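Local coordinates for alkylhydroperoxidase AhpD core (Rhodospirillum rubrum, PDB 2OUW), which probably acts as an oxidoreductase of the carboxymuconolactone decarboxylase family, in the manner of AhpD-like alkylhydroperoxidases that reduce peroxides through a pair of redox-active cysteines, at residues B[68-79]-B[91-100]. Sequence-based numbering, arbitrary orientation.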
loop_
_atom_site.group_PDB
_atom_site.type_symbol
_atom_site.label_atom_id
_atom_site.label_comp_id
_atom_site.label_asym_id
_atom_site.label_seq_id
_atom_site.Cartn_x
_atom_site.Cartn_y
_atom_site.Cartn_z
ATOM N N PRO B 68 26.430 -0.910 7.593
ATOM C CA PRO B 68 25.342 -1.690 8.145
ATOM C C PRO B 68 24.210 -0.890 8.741
ATOM O O PRO B 68 23.073 -1.312 8.641
ATOM C CB PRO B 68 26.040 -2.532 9.224
ATOM C CG PRO B 68 27.385 -2.707 8.704
ATOM C CD PRO B 68 27.720 -1.344 8.164
ATOM N N LEU B 69 24.517 0.236 9.380
ATOM C CA LEU B 69 23.477 1.060 9.990
ATOM C C LEU B 69 22.619 1.685 8.907
ATOM O O LEU B 69 21.409 1.716 9.008
ATOM C CB LEU B 69 24.080 2.155 10.888
ATOM C CG LEU B 69 23.069 3.137 11.497
ATOM C CD1 LEU B 69 21.955 2.388 12.234
ATOM C CD2 LEU B 69 23.740 4.114 12.420
ATOM N N THR B 70 23.255 2.197 7.864
ATOM C CA THR B 70 22.520 2.771 6.754
ATOM C C THR B 70 21.554 1.739 6.157
ATOM O O THR B 70 20.386 2.033 5.933
ATOM C CB THR B 70 23.508 3.326 5.704
ATOM O OG1 THR B 70 24.366 4.292 6.344
ATOM C CG2 THR B 70 22.785 3.986 4.549
ATOM N N ARG B 71 22.030 0.518 5.958
ATOM C CA ARG B 71 21.178 -0.580 5.460
ATOM C C ARG B 71 19.970 -0.845 6.319
ATOM O O ARG B 71 18.887 -1.072 5.803
ATOM C CB ARG B 71 21.962 -1.872 5.357
ATOM C CG ARG B 71 23.160 -1.797 4.441
ATOM C CD ARG B 71 23.949 -3.082 4.554
ATOM N NE ARG B 71 25.212 -2.954 3.850
ATOM C CZ ARG B 71 26.152 -3.890 3.854
ATOM N NH1 ARG B 71 25.961 -5.014 4.521
ATOM N NH2 ARG B 71 27.269 -3.709 3.177
ATOM N N GLU B 72 20.150 -0.828 7.641
ATOM C CA GLU B 72 19.020 -1.027 8.546
ATOM C C GLU B 72 18.036 0.139 8.513
ATOM O O GLU B 72 16.833 -0.057 8.670
ATOM C CB GLU B 72 19.468 -1.239 9.993
ATOM C CG GLU B 72 19.791 -2.665 10.369
ATOM C CD GLU B 72 18.683 -3.681 10.090
ATOM O OE1 GLU B 72 17.476 -3.347 10.120
ATOM O OE2 GLU B 72 19.050 -4.843 9.850
HETATM N N MSE B 73 18.525 1.357 8.309
HETATM C CA MSE B 73 17.612 2.510 8.300
HETATM C C MSE B 73 16.759 2.469 7.037
HETATM O O MSE B 73 15.573 2.751 7.071
HETATM C CB MSE B 73 18.399 3.808 8.406
HETATM C CG MSE B 73 19.134 3.918 9.731
HETATM SE SE MSE B 73 20.069 5.599 9.993
HETATM C CE MSE B 73 20.425 6.151 8.160
ATOM N N ILE B 74 17.364 2.077 5.924
ATOM C CA ILE B 74 16.600 1.904 4.715
ATOM C C ILE B 74 15.551 0.797 4.930
ATOM O O ILE B 74 14.367 0.982 4.603
ATOM C CB ILE B 74 17.486 1.554 3.535
ATOM C CG1 ILE B 74 18.338 2.753 3.123
ATOM C CG2 ILE B 74 16.643 1.137 2.350
ATOM C CD1 ILE B 74 19.514 2.386 2.213
ATOM N N TYR B 75 15.969 -0.327 5.508
ATOM C CA TYR B 75 15.054 -1.456 5.791
ATOM C C TYR B 75 13.890 -1.032 6.668
ATOM O O TYR B 75 12.744 -1.458 6.475
ATOM C CB TYR B 75 15.811 -2.598 6.460
ATOM C CG TYR B 75 15.413 -4.017 6.060
ATOM C CD1 TYR B 75 14.180 -4.548 6.406
ATOM C CD2 TYR B 75 16.297 -4.840 5.380
ATOM C CE1 TYR B 75 13.845 -5.870 6.078
ATOM C CE2 TYR B 75 15.967 -6.147 5.049
ATOM C CZ TYR B 75 14.743 -6.656 5.405
ATOM O OH TYR B 75 14.406 -7.961 5.083
ATOM N N LEU B 76 14.188 -0.182 7.640
ATOM C CA LEU B 76 13.174 0.325 8.535
ATOM C C LEU B 76 12.199 1.233 7.828
ATOM O O LEU B 76 10.988 1.139 8.039
ATOM C CB LEU B 76 13.824 1.023 9.726
ATOM C CG LEU B 76 12.929 1.851 10.646
ATOM C CD1 LEU B 76 11.850 0.982 11.281
ATOM C CD2 LEU B 76 13.779 2.524 11.684
ATOM N N ALA B 77 12.701 2.125 6.971
ATOM C CA ALA B 77 11.802 2.996 6.220
ATOM C C ALA B 77 10.888 2.196 5.287
ATOM O O ALA B 77 9.702 2.497 5.160
ATOM C CB ALA B 77 12.578 4.014 5.436
ATOM N N VAL B 78 11.450 1.176 4.623
ATOM C CA VAL B 78 10.665 0.323 3.732
ATOM C C VAL B 78 9.614 -0.412 4.519
ATOM O O VAL B 78 8.451 -0.446 4.127
ATOM C CB VAL B 78 11.542 -0.642 2.911
ATOM C CG1 VAL B 78 10.689 -1.526 2.017
ATOM C CG2 VAL B 78 12.459 0.170 2.034
ATOM N N SER B 79 10.009 -0.967 5.674
ATOM C CA SER B 79 9.080 -1.727 6.489
ATOM C C SER B 79 7.881 -0.869 6.874
ATOM O O SER B 79 6.747 -1.352 6.944
ATOM C CB SER B 79 9.826 -2.296 7.704
ATOM O OG SER B 79 10.885 -3.163 7.253
ATOM N N HIS B 91 13.260 -4.010 12.976
ATOM C CA HIS B 91 14.304 -3.192 12.352
ATOM C C HIS B 91 14.640 -1.905 13.081
ATOM O O HIS B 91 15.714 -1.323 12.855
ATOM C CB HIS B 91 13.999 -2.965 10.890
ATOM C CG HIS B 91 14.017 -4.237 10.121
ATOM N ND1 HIS B 91 15.192 -4.803 9.687
ATOM C CD2 HIS B 91 13.035 -5.114 9.812
ATOM C CE1 HIS B 91 14.927 -5.961 9.108
ATOM N NE2 HIS B 91 13.624 -6.161 9.143
ATOM N N THR B 92 13.766 -1.481 13.990
ATOM C CA THR B 92 14.131 -0.367 14.877
ATOM C C THR B 92 15.130 -0.918 15.930
ATOM O O THR B 92 16.117 -0.263 16.286
ATOM C CB THR B 92 12.878 0.302 15.513
ATOM O OG1 THR B 92 12.017 0.820 14.469
ATOM C CG2 THR B 92 13.285 1.404 16.403
ATOM N N ALA B 93 14.887 -2.140 16.396
ATOM C CA ALA B 93 15.779 -2.753 17.360
ATOM C C ALA B 93 17.140 -3.000 16.713
ATOM O O ALA B 93 18.171 -2.714 17.315
ATOM C CB ALA B 93 15.195 -4.046 17.893
ATOM N N ALA B 94 17.132 -3.500 15.482
ATOM C CA ALA B 94 18.350 -3.767 14.735
ATOM C C ALA B 94 19.128 -2.499 14.418
ATOM O O ALA B 94 20.351 -2.495 14.482
ATOM C CB ALA B 94 18.014 -4.504 13.452
ATOM N N ALA B 95 18.429 -1.432 14.035
ATOM C CA ALA B 95 19.069 -0.124 13.820
ATOM C C ALA B 95 19.748 0.370 15.103
ATOM O O ALA B 95 20.883 0.855 15.057
ATOM C CB ALA B 95 18.050 0.904 13.313
ATOM N N ARG B 96 19.058 0.234 16.243
ATOM C CA ARG B 96 19.618 0.648 17.537
ATOM C C ARG B 96 20.863 -0.148 17.870
ATOM O O ARG B 96 21.852 0.409 18.336
ATOM C CB ARG B 96 18.598 0.490 18.667
ATOM C CG ARG B 96 17.516 1.543 18.639
ATOM C CD ARG B 96 16.763 1.592 19.939
ATOM N NE ARG B 96 15.761 2.649 19.869
ATOM C CZ ARG B 96 14.435 2.486 19.925
ATOM N NH1 ARG B 96 13.881 1.293 20.106
ATOM N NH2 ARG B 96 13.657 3.556 19.835
ATOM N N ALA B 97 20.793 -1.456 17.625
ATOM C CA ALA B 97 21.915 -2.338 17.854
ATOM C C ALA B 97 23.066 -1.931 16.938
ATOM O O ALA B 97 24.209 -1.972 17.346
ATOM C CB ALA B 97 21.514 -3.784 17.639
ATOM N N LYS B 98 22.791 -1.471 15.727
ATOM C CA LYS B 98 23.887 -1.025 14.879
ATOM C C LYS B 98 24.335 0.434 15.118
ATOM O O LYS B 98 25.053 1.010 14.296
ATOM C CB LYS B 98 23.588 -1.380 13.405
ATOM C CG LYS B 98 23.644 -2.935 13.163
ATOM C CD LYS B 98 22.924 -3.394 11.874
ATOM C CE LYS B 98 22.364 -4.865 11.935
ATOM N NZ LYS B 98 21.669 -5.344 10.639
ATOM N N GLY B 99 23.952 1.024 16.251
ATOM C CA GLY B 99 24.428 2.355 16.649
ATOM C C GLY B 99 23.521 3.560 16.416
ATOM O O GLY B 99 23.921 4.697 16.679
HETATM N N MSE B 100 22.295 3.342 15.933
HETATM C CA MSE B 100 21.376 4.465 15.705
HETATM C C MSE B 100 21.157 5.243 16.995
HETATM O O MSE B 100 20.791 4.675 18.027
HETATM C CB MSE B 100 20.036 3.983 15.154
HETATM C CG MSE B 100 19.157 5.137 14.683
HETATM SE SE MSE B 100 17.561 4.565 13.853
HETATM C CE MSE B 100 16.891 3.727 15.503
HETATM O O HOH W 1 22.820 -4.179 8.500
#
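The antiparallel helical hairpin of the AhpD fold, formed by helices 68-81 and 85-97 and with its C84-C87 disulfide at the start of the second, brings E72, Y75 and H91 together where the axes of segments 68-79 and 91-97 approach to 8.9 Å. H91 is a knob among E72, Y75, L76 and S79. Its ND1 donates to the syn lone pair of E72 OE1 (2.7 Å), a nearly straight bond at 166° with the oxygen in the imidazole plane. One imidazole face lies against the Y75 ring in an offset stack, centroids 4.0 Å apart. Histidine suits the place because face and edge are used at once: two partners fix its rotation, while NE2 hydrogen-bonds to an unidentified bound molecule, probably from the crystallisation liquor, which may mark a pocket. Y75 itself is anchored through OH to T118 of the second subunit. E72 reaches both partners because its chain folds back at chi2 (-54°), setting the carboxylate over the methyl of A94, small enough to let it in. The other oxygen, OE2, is met on its anti side by K98 NZ at 2.8 Å, a salt bridge for which the lysine runs extended beyond CG. Were E72 an alanine, K98 NZ would probably lose its ion-pair mate and H91 ND1 its acceptor, leaving the imidazole freer to turn. A water joins K98 NZ to P68 O. Toward the end of helix 85-97, L69 has CG anti to the backbone N (chi1 176°), which carries CD1 to M100 CB, 3.8 Å away, over the Schellman motif that ends the helix. G99 supplies the positive phi this turn needs, and the motif closes with M100 N bonded to A95 O at 3.0 Å.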